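Local coordinates for paenibacillus xanthan lyase (Paenibacillus, PDB 6F2P), which cleaves the polysaccharide xanthan as a lyase, probably by the beta-elimination chemistry of polysaccharide lyase family 8, at residues A317-D329 and A346-E360. Sequence-based numbering, arbitrary orientation.
Sequences AFKRMVKYWLLLD and ANQLVNDSTVTSRGE. With CA (calcium ion), chain E.
L349 pushes its isobutyl end as a knob into a hole formed by K319, K323, V322 and L326, with CD1 on K319 CB (3.5 Å) and CD2 against V322 CG1. Alongside, L326 CD1 meets V350 CG1 and A346 CB. The segments 317-328 and 346-351 of the two helices cross nearly at right angles (signed crossing angle -94°). K323 leaves its helix with CG anti to the backbone N (chi1 -173°) and runs extended past L349 and V355 into the turn that follows helix 340-351. There its NZ donates to V355 O (2.8 Å), on the last residue of the D352-V355 type I turn, and weakly to L349 O near the end of helix 340-351. D352 braces this turn from within, its OD1 accepting from T354 N in an Asx turn.

Beyond it the chain crosses helix 312-328. R320 bends at chi3 to bring NE to T356 O (2.9 Å), while the same NE reaches T356 OG1 only weakly. R358 N donates to R320 O (3.0 Å), on the opposite face of that carbonyl from the helical donor Y324 N. The Y324 ring lies between L328 CD1 on one face and G359 O, 3.4 Å above the centre of the other; R358 NE holds this carbonyl oxygen in its guanidinium plane (2.7 Å). Water 1 joins R358 NH2 to W325 NE1, and R358 NH1 forms a salt bridge with E268.

F318 and V322 of helix 312-328, in the family 8 N-terminal alpha-helical domain, face helix 292-307; D329, with D331 and T333, binds calcium just past the helix, while 352-360 leads on to strand 363-367, at the edge of a four-stranded antiparallel sheet.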
ATOM      1  N   ALA A 317      25.388  12.192  -2.308  1.00 18.31           N
ATOM      2  CA  ALA A 317      24.582  11.246  -1.542  1.00 21.72           C
ATOM      3  C   ALA A 317      24.816   9.806  -2.004  1.00 23.79           C
ATOM      4  O   ALA A 317      24.943   8.884  -1.187  1.00 22.65           O
ATOM      5  CB  ALA A 317      23.101  11.614  -1.643  1.00 19.20           C
ATOM      6  N   PHE A 318      24.877   9.629  -3.321  1.00 19.23           N
ATOM      7  CA  PHE A 318      25.131   8.321  -3.908  1.00 20.76           C
ATOM      8  C   PHE A 318      26.497   7.772  -3.519  1.00 20.75           C
ATOM      9  O   PHE A 318      26.617   6.592  -3.195  1.00 22.18           O
ATOM     10  CB  PHE A 318      25.026   8.376  -5.432  1.00 19.60           C
ATOM     11  CG  PHE A 318      23.625   8.541  -5.937  1.00 22.13           C
ATOM     12  CD1 PHE A 318      22.567   8.702  -5.054  1.00 16.97           C
ATOM     13  CD2 PHE A 318      23.364   8.523  -7.297  1.00 19.67           C
ATOM     14  CE1 PHE A 318      21.285   8.855  -5.521  1.00 19.45           C
ATOM     15  CE2 PHE A 318      22.073   8.665  -7.769  1.00 18.45           C
ATOM     16  CZ  PHE A 318      21.035   8.836  -6.881  1.00 19.02           C
ATOM     17  N   LYS A 319      27.526   8.616  -3.562  1.00 16.83           N
ATOM     18  CA  LYS A 319      28.871   8.152  -3.247  1.00 20.75           C
ATOM     19  C   LYS A 319      28.956   7.782  -1.783  1.00 21.60           C
ATOM     20  O   LYS A 319      29.693   6.873  -1.411  1.00 24.41           O
ATOM     21  CB  LYS A 319      29.924   9.209  -3.571  1.00 21.29           C
ATOM     22  CG  LYS A 319      30.084   9.495  -5.044  1.00 24.44           C
ATOM     23  CD  LYS A 319      31.159  10.536  -5.287  1.00 26.95           C
ATOM     24  CE  LYS A 319      31.023  11.097  -6.687  1.00 44.49           C
ATOM     25  NZ  LYS A 319      32.209  11.889  -7.110  1.00 57.53           N
ATOM     26  N   ARG A 320      28.190   8.480  -0.955  1.00 19.85           N
ATOM     27  CA  ARG A 320      28.262   8.261   0.480  1.00 22.99           C
ATOM     28  C   ARG A 320      27.650   6.922   0.854  1.00 19.97           C
ATOM     29  O   ARG A 320      28.184   6.205   1.690  1.00 23.31           O
ATOM     30  CB  ARG A 320      27.584   9.396   1.256  1.00 22.77           C
ATOM     31  CG  ARG A 320      28.364  10.702   1.245  1.00 25.19           C
ATOM     32  CD  ARG A 320      27.833  11.690   2.270  1.00 23.29           C
ATOM     33  NE  ARG A 320      28.268  11.370   3.626  1.00 31.40           N
ATOM     34  CZ  ARG A 320      27.505  11.488   4.710  1.00 29.43           C
ATOM     35  NH1 ARG A 320      26.251  11.909   4.601  1.00 32.18           N
ATOM     36  NH2 ARG A 320      27.993  11.173   5.901  1.00 25.74           N
ATOM     37  N   MET A 321      26.529   6.578   0.239  1.00 17.66           N
ATOM     38  CA  MET A 321      25.886   5.330   0.600  1.00 19.24           C
ATOM     39  C   MET A 321      26.678   4.130   0.050  1.00 21.63           C
ATOM     40  O   MET A 321      26.874   3.130   0.749  1.00 17.72           O
ATOM     41  CB  MET A 321      24.406   5.328   0.184  1.00 17.67           C
ATOM     42  CG  MET A 321      24.148   5.341  -1.312  1.00 19.45           C
ATOM     43  SD  MET A 321      22.386   5.287  -1.701  1.00 19.04           S
ATOM     44  CE  MET A 321      21.908   6.989  -1.429  1.00 14.89           C
ATOM     45  N   VAL A 322      27.166   4.246  -1.184  1.00 20.28           N
ATOM     46  CA  VAL A 322      27.999   3.200  -1.766  1.00 18.70           C
ATOM     47  C   VAL A 322      29.289   2.998  -0.965  1.00 20.60           C
ATOM     48  O   VAL A 322      29.708   1.862  -0.734  1.00 20.03           O
ATOM     49  CB  VAL A 322      28.303   3.465  -3.258  1.00 17.79           C
ATOM     50  CG1 VAL A 322      29.383   2.524  -3.788  1.00 17.90           C
ATOM     51  CG2 VAL A 322      27.046   3.303  -4.070  1.00 16.85           C
ATOM     52  N   LYS A 323      29.905   4.089  -0.519  1.00 17.82           N
ATOM     53  CA  LYS A 323      31.109   3.962   0.297  1.00 21.13           C
ATOM     54  C   LYS A 323      30.826   3.155   1.553  1.00 22.85           C
ATOM     55  O   LYS A 323      31.561   2.216   1.866  1.00 27.68           O
ATOM     56  CB  LYS A 323      31.688   5.326   0.677  1.00 23.22           C
ATOM     57  CG  LYS A 323      33.034   5.230   1.394  1.00 22.71           C
ATOM     58  CD  LYS A 323      33.823   6.523   1.294  1.00 25.39           C
ATOM     59  CE  LYS A 323      35.236   6.342   1.834  1.00 32.57           C
ATOM     60  NZ  LYS A 323      36.088   7.555   1.647  1.00 29.00           N
ATOM     61  N   TYR A 324      29.757   3.530   2.254  1.00 20.05           N
ATOM     62  CA  TYR A 324      29.286   2.828   3.448  1.00 20.57           C
ATOM     63  C   TYR A 324      29.216   1.329   3.223  1.00 23.10           C
ATOM     64  O   TYR A 324      29.775   0.552   3.998  1.00 24.95           O
ATOM     65  CB  TYR A 324      27.899   3.346   3.856  1.00 21.65           C
ATOM     66  CG  TYR A 324      27.280   2.642   5.051  1.00 20.53           C
ATOM     67  CD1 TYR A 324      27.835   2.764   6.320  1.00 27.35           C
ATOM     68  CD2 TYR A 324      26.131   1.875   4.916  1.00 17.07           C
ATOM     69  CE1 TYR A 324      27.269   2.130   7.422  1.00 22.92           C
ATOM     70  CE2 TYR A 324      25.557   1.236   6.012  1.00 17.77           C
ATOM     71  CZ  TYR A 324      26.131   1.372   7.264  1.00 21.65           C
ATOM     72  OH  TYR A 324      25.579   0.746   8.366  1.00 25.93           O
ATOM     73  N   TRP A 325      28.539   0.932   2.150  1.00 18.19           N
ATOM     74  CA  TRP A 325      28.371  -0.477   1.835  1.00 17.39           C
ATOM     75  C   TRP A 325      29.681  -1.166   1.445  1.00 21.59           C
ATOM     76  O   TRP A 325      29.867  -2.354   1.718  1.00 25.82           O
ATOM     77  CB  TRP A 325      27.348  -0.651   0.715  1.00 18.44           C
ATOM     78  CG  TRP A 325      25.953  -0.239   1.090  1.00 20.33           C
ATOM     79  CD1 TRP A 325      25.340  -0.399   2.307  1.00 18.10           C
ATOM     80  CD2 TRP A 325      24.992   0.405   0.238  1.00 21.43           C
ATOM     81  NE1 TRP A 325      24.056   0.102   2.257  1.00 14.74           N
ATOM     82  CE2 TRP A 325      23.822   0.603   1.001  1.00 17.88           C
ATOM     83  CE3 TRP A 325      25.009   0.835  -1.096  1.00 20.48           C
ATOM     84  CZ2 TRP A 325      22.683   1.208   0.471  1.00 19.38           C
ATOM     85  CZ3 TRP A 325      23.881   1.438  -1.618  1.00 16.82           C
ATOM     86  CH2 TRP A 325      22.733   1.618  -0.840  1.00 18.09           C
ATOM     87  N   LEU A 326      30.581  -0.438   0.794  1.00 23.98           N
ATOM     88  CA  LEU A 326      31.835  -1.035   0.332  1.00 18.17           C
ATOM     89  C   LEU A 326      32.757  -1.286   1.507  1.00 23.40           C
ATOM     90  O   LEU A 326      33.462  -2.291   1.550  1.00 28.35           O
ATOM     91  CB  LEU A 326      32.530  -0.137  -0.682  1.00 18.05           C
ATOM     92  CG  LEU A 326      31.941  -0.106  -2.087  1.00 19.57           C
ATOM     93  CD1 LEU A 326      32.559   1.024  -2.897  1.00 16.73           C
ATOM     94  CD2 LEU A 326      32.184  -1.441  -2.758  1.00 22.40           C
ATOM     95  N   LEU A 327      32.737  -0.367   2.467  1.00 24.10           N
ATOM     96  CA  LEU A 327      33.535  -0.490   3.682  1.00 26.50           C
ATOM     97  C   LEU A 327      33.083  -1.682   4.528  1.00 26.12           C
ATOM     98  O   LEU A 327      33.866  -2.263   5.285  1.00 27.09           O
ATOM     99  CB  LEU A 327      33.437   0.806   4.497  1.00 21.15           C
ATOM    100  CG  LEU A 327      34.104   2.025   3.860  1.00 20.86           C
ATOM    101  CD1 LEU A 327      33.646   3.287   4.541  1.00 23.58           C
ATOM    102  CD2 LEU A 327      35.616   1.901   3.931  1.00 17.51           C
ATOM    103  N   LEU A 328      31.810  -2.036   4.402  1.00 24.70           N
ATOM    104  CA  LEU A 328      31.267  -3.154   5.150  1.00 24.26           C
ATOM    105  C   LEU A 328      31.618  -4.457   4.469  1.00 28.39           C
ATOM    106  O   LEU A 328      31.644  -5.502   5.111  1.00 28.04           O
ATOM    107  CB  LEU A 328      29.752  -3.025   5.284  1.00 20.01           C
ATOM    108  CG  LEU A 328      29.288  -1.890   6.194  1.00 21.00           C
ATOM    109  CD1 LEU A 328      27.791  -1.706   6.106  1.00 22.47           C
ATOM    110  CD2 LEU A 328      29.693  -2.166   7.616  1.00 15.46           C
ATOM    111  N   ASP A 329      31.897  -4.379   3.169  1.00 27.65           N
ATOM    112  CA  ASP A 329      32.111  -5.563   2.343  1.00 26.81           C
ATOM    113  C   ASP A 329      33.521  -6.134   2.510  1.00 31.22           C
ATOM    114  O   ASP A 329      34.316  -6.171   1.564  1.00 29.92           O
ATOM    115  CB  ASP A 329      31.824  -5.237   0.877  1.00 25.96           C
ATOM    116  CG  ASP A 329      31.566  -6.475   0.042  1.00 27.39           C
ATOM    117  OD1 ASP A 329      31.413  -7.564   0.639  1.00 30.26           O
ATOM    118  OD2 ASP A 329      31.498  -6.358  -1.206  1.00 22.95           O
ATOM    119  N   ALA A 346      35.063   2.070  -7.760  1.00 26.74           N
ATOM    120  CA  ALA A 346      34.778   1.691  -6.380  1.00 21.20           C
ATOM    121  C   ALA A 346      35.945   2.003  -5.465  1.00 22.75           C
ATOM    122  O   ALA A 346      35.757   2.550  -4.388  1.00 30.45           O
ATOM    123  CB  ALA A 346      34.430   0.211  -6.293  1.00 20.10           C
ATOM    124  N   ASN A 347      37.150   1.642  -5.890  1.00 27.57           N
ATOM    125  CA  ASN A 347      38.330   1.858  -5.060  1.00 27.36           C
ATOM    126  C   ASN A 347      38.669   3.338  -4.907  1.00 28.08           C
ATOM    127  O   ASN A 347      39.038   3.791  -3.821  1.00 27.50           O
ATOM    128  CB  ASN A 347      39.531   1.066  -5.592  1.00 25.58           C
ATOM    129  CG  ASN A 347      39.587  -0.354  -5.039  1.00 29.09           C
ATOM    130  OD1 ASN A 347      39.121  -0.623  -3.928  1.00 34.09           O
ATOM    131  ND2 ASN A 347      40.166  -1.266  -5.809  1.00 24.04           N
ATOM    132  N   GLN A 348      38.535   4.089  -5.995  1.00 24.77           N
ATOM    133  CA  GLN A 348      38.797   5.520  -5.965  1.00 25.40           C
ATOM    134  C   GLN A 348      37.906   6.150  -4.905  1.00 32.54           C
ATOM    135  O   GLN A 348      38.326   7.011  -4.129  1.00 37.61           O
ATOM    136  CB  GLN A 348      38.509   6.126  -7.340  1.00 25.95           C
ATOM    137  CG  GLN A 348      39.026   7.538  -7.533  1.00 29.38           C
ATOM    138  CD  GLN A 348      38.127   8.592  -6.909  1.00 50.58           C
ATOM    139  OE1 GLN A 348      38.577   9.693  -6.586  1.00 58.76           O
ATOM    140  NE2 GLN A 348      36.850   8.263  -6.742  1.00 47.76           N
ATOM    141  N   LEU A 349      36.668   5.683  -4.876  1.00 31.99           N
ATOM    142  CA  LEU A 349      35.658   6.149  -3.947  1.00 28.06           C
ATOM    143  C   LEU A 349      35.981   5.848  -2.478  1.00 27.07           C
ATOM    144  O   LEU A 349      35.815   6.708  -1.623  1.00 32.88           O
ATOM    145  CB  LEU A 349      34.319   5.531  -4.333  1.00 27.85           C
ATOM    146  CG  LEU A 349      33.118   5.801  -3.451  1.00 28.21           C
ATOM    147  CD1 LEU A 349      32.896   7.289  -3.361  1.00 33.69           C
ATOM    148  CD2 LEU A 349      31.932   5.106  -4.061  1.00 28.08           C
ATOM    149  N   VAL A 350      36.438   4.641  -2.175  1.00 25.13           N
ATOM    150  CA  VAL A 350      36.756   4.316  -0.786  1.00 30.29           C
ATOM    151  C   VAL A 350      38.086   4.916  -0.338  1.00 34.43           C
ATOM    152  O   VAL A 350      38.399   4.929   0.849  1.00 36.71           O
ATOM    153  CB  VAL A 350      36.787   2.802  -0.536  1.00 27.04           C
ATOM    154  CG1 VAL A 350      35.569   2.144  -1.145  1.00 27.76           C
ATOM    155  CG2 VAL A 350      38.041   2.209  -1.105  1.00 27.56           C
ATOM    156  N   ASN A 351      38.867   5.409  -1.290  1.00 37.49           N
ATOM    157  CA  ASN A 351      40.163   5.998  -0.985  1.00 33.89           C
ATOM    158  C   ASN A 351      40.086   7.516  -0.920  1.00 38.76           C
ATOM    159  O   ASN A 351      41.015   8.190  -0.462  1.00 45.66           O
ATOM    160  CB  ASN A 351      41.195   5.557  -2.018  1.00 27.70           C
ATOM    161  CG  ASN A 351      41.626   4.122  -1.819  1.00 38.34           C
ATOM    162  OD1 ASN A 351      41.822   3.679  -0.686  1.00 36.84           O
ATOM    163  ND2 ASN A 351      41.764   3.381  -2.918  1.00 39.39           N
ATOM    164  N   ASP A 352      38.959   8.041  -1.383  1.00 33.91           N
ATOM    165  CA  ASP A 352      38.703   9.472  -1.382  1.00 33.55           C
ATOM    166  C   ASP A 352      38.207   9.906  -0.001  1.00 37.90           C
ATOM    167  O   ASP A 352      37.096   9.560   0.408  1.00 37.76           O
ATOM    168  CB  ASP A 352      37.658   9.786  -2.455  1.00 32.14           C
ATOM    169  CG  ASP A 352      37.450  11.270  -2.668  1.00 35.09           C
ATOM    170  OD1 ASP A 352      37.720  12.065  -1.744  1.00 37.27           O
ATOM    171  OD2 ASP A 352      36.995  11.638  -3.770  1.00 36.28           O
ATOM    172  N   SER A 353      39.028  10.672   0.710  1.00 42.54           N
ATOM    173  CA  SER A 353      38.674  11.138   2.051  1.00 43.58           C
ATOM    174  C   SER A 353      37.664  12.282   2.023  1.00 34.79           C
ATOM    175  O   SER A 353      37.016  12.565   3.029  1.00 33.77           O
ATOM    176  CB  SER A 353      39.922  11.563   2.819  1.00 40.21           C
ATOM    177  OG  SER A 353      40.657  12.514   2.072  1.00 50.91           O
ATOM    178  N   THR A 354      37.520  12.934   0.874  1.00 28.41           N
ATOM    179  CA  THR A 354      36.522  13.991   0.738  1.00 29.52           C
ATOM    180  C   THR A 354      35.116  13.410   0.635  1.00 29.15           C
ATOM    181  O   THR A 354      34.135  14.147   0.564  1.00 28.09           O
ATOM    182  CB  THR A 354      36.772  14.857  -0.502  1.00 35.26           C
ATOM    183  OG1 THR A 354      36.387  14.131  -1.678  1.00 39.16           O
ATOM    184  CG2 THR A 354      38.237  15.240  -0.599  1.00 32.57           C
ATOM    185  N   VAL A 355      35.027  12.086   0.589  1.00 33.89           N
ATOM    186  CA  VAL A 355      33.743  11.400   0.657  1.00 30.67           C
ATOM    187  C   VAL A 355      33.680  10.629   1.962  1.00 30.12           C
ATOM    188  O   VAL A 355      34.510   9.756   2.212  1.00 29.94           O
ATOM    189  CB  VAL A 355      33.538  10.413  -0.510  1.00 28.59           C
ATOM    190  CG1 VAL A 355      32.273   9.609  -0.295  1.00 22.51           C
ATOM    191  CG2 VAL A 355      33.476  11.154  -1.836  1.00 26.00           C
ATOM    192  N   THR A 356      32.709  10.964   2.803  1.00 29.76           N
ATOM    193  CA  THR A 356      32.525  10.258   4.061  1.00 27.40           C
ATOM    194  C   THR A 356      31.408   9.220   3.925  1.00 29.02           C
ATOM    195  O   THR A 356      30.415   9.454   3.231  1.00 31.27           O
ATOM    196  CB  THR A 356      32.198  11.235   5.221  1.00 30.17           C
ATOM    197  OG1 THR A 356      31.001  11.963   4.918  1.00 31.29           O
ATOM    198  CG2 THR A 356      33.333  12.226   5.430  1.00 29.28           C
ATOM    199  N   SER A 357      31.590   8.072   4.570  1.00 22.65           N
ATOM    200  CA  SER A 357      30.534   7.067   4.703  1.00 24.45           C
ATOM    201  C   SER A 357      29.190   7.678   5.131  1.00 24.24           C
ATOM    202  O   SER A 357      29.152   8.564   5.980  1.00 24.25           O
ATOM    203  CB  SER A 357      30.977   6.003   5.716  1.00 27.52           C
ATOM    204  OG  SER A 357      29.904   5.164   6.092  1.00 28.09           O
ATOM    205  N   ARG A 358      28.092   7.216   4.536  1.00 24.35           N
ATOM    206  CA  ARG A 358      26.760   7.718   4.889  1.00 23.54           C
ATOM    207  C   ARG A 358      26.380   7.360   6.319  1.00 25.63           C
ATOM    208  O   ARG A 358      25.715   8.124   7.022  1.00 25.10           O
ATOM    209  CB  ARG A 358      25.697   7.141   3.955  1.00 20.79           C
ATOM    210  CG  ARG A 358      24.261   7.476   4.373  1.00 15.36           C
ATOM    211  CD  ARG A 358      23.272   6.440   3.890  1.00 14.90           C
ATOM    212  NE  ARG A 358      23.380   5.184   4.628  1.00 16.83           N
ATOM    213  CZ  ARG A 358      22.729   4.070   4.300  1.00 15.78           C
ATOM    214  NH1 ARG A 358      21.926   4.055   3.246  1.00 15.53           N
ATOM    215  NH2 ARG A 358      22.875   2.971   5.028  1.00 14.07           N
ATOM    216  N   GLY A 359      26.791   6.173   6.739  1.00 25.52           N
ATOM    217  CA  GLY A 359      26.437   5.687   8.051  1.00 25.88           C
ATOM    218  C   GLY A 359      25.170   4.864   8.009  1.00 25.25           C
ATOM    219  O   GLY A 359      24.600   4.622   6.944  1.00 25.50           O
ATOM    220  N   GLU A 360      24.738   4.429   9.185  1.00 25.83           N
ATOM    221  CA  GLU A 360      23.498   3.688   9.331  1.00 29.46           C
ATOM    222  C   GLU A 360      22.305   4.556   8.910  1.00 29.28           C
ATOM    223  O   GLU A 360      22.210   5.724   9.294  1.00 20.49           O
ATOM    224  CB  GLU A 360      23.347   3.267  10.789  1.00 30.15           C
ATOM    225  CG  GLU A 360      22.355   2.168  11.038  1.00 33.03           C
ATOM    226  CD  GLU A 360      22.537   1.562  12.414  1.00 36.74           C
ATOM    227  OE1 GLU A 360      22.558   0.311  12.515  1.00 31.10           O
ATOM    228  OE2 GLU A 360      22.670   2.344  13.384  1.00 36.80           O
TER
HETATM  229 CA    CA E1104      30.095  -9.455   1.457  1.00 28.64          CA
HETATM  230  O   HOH W   1      22.573  -0.228   4.722  1.00 10.94           O
HETATM  231  O   HOH W   2      30.230  -7.990   3.356  1.00 32.69           O
HETATM  232  O   HOH W   3      28.246  -8.157   0.720  1.00 24.22           O
HETATM  233  O   HOH W   4      28.842 -11.818   2.121  1.00 25.77           O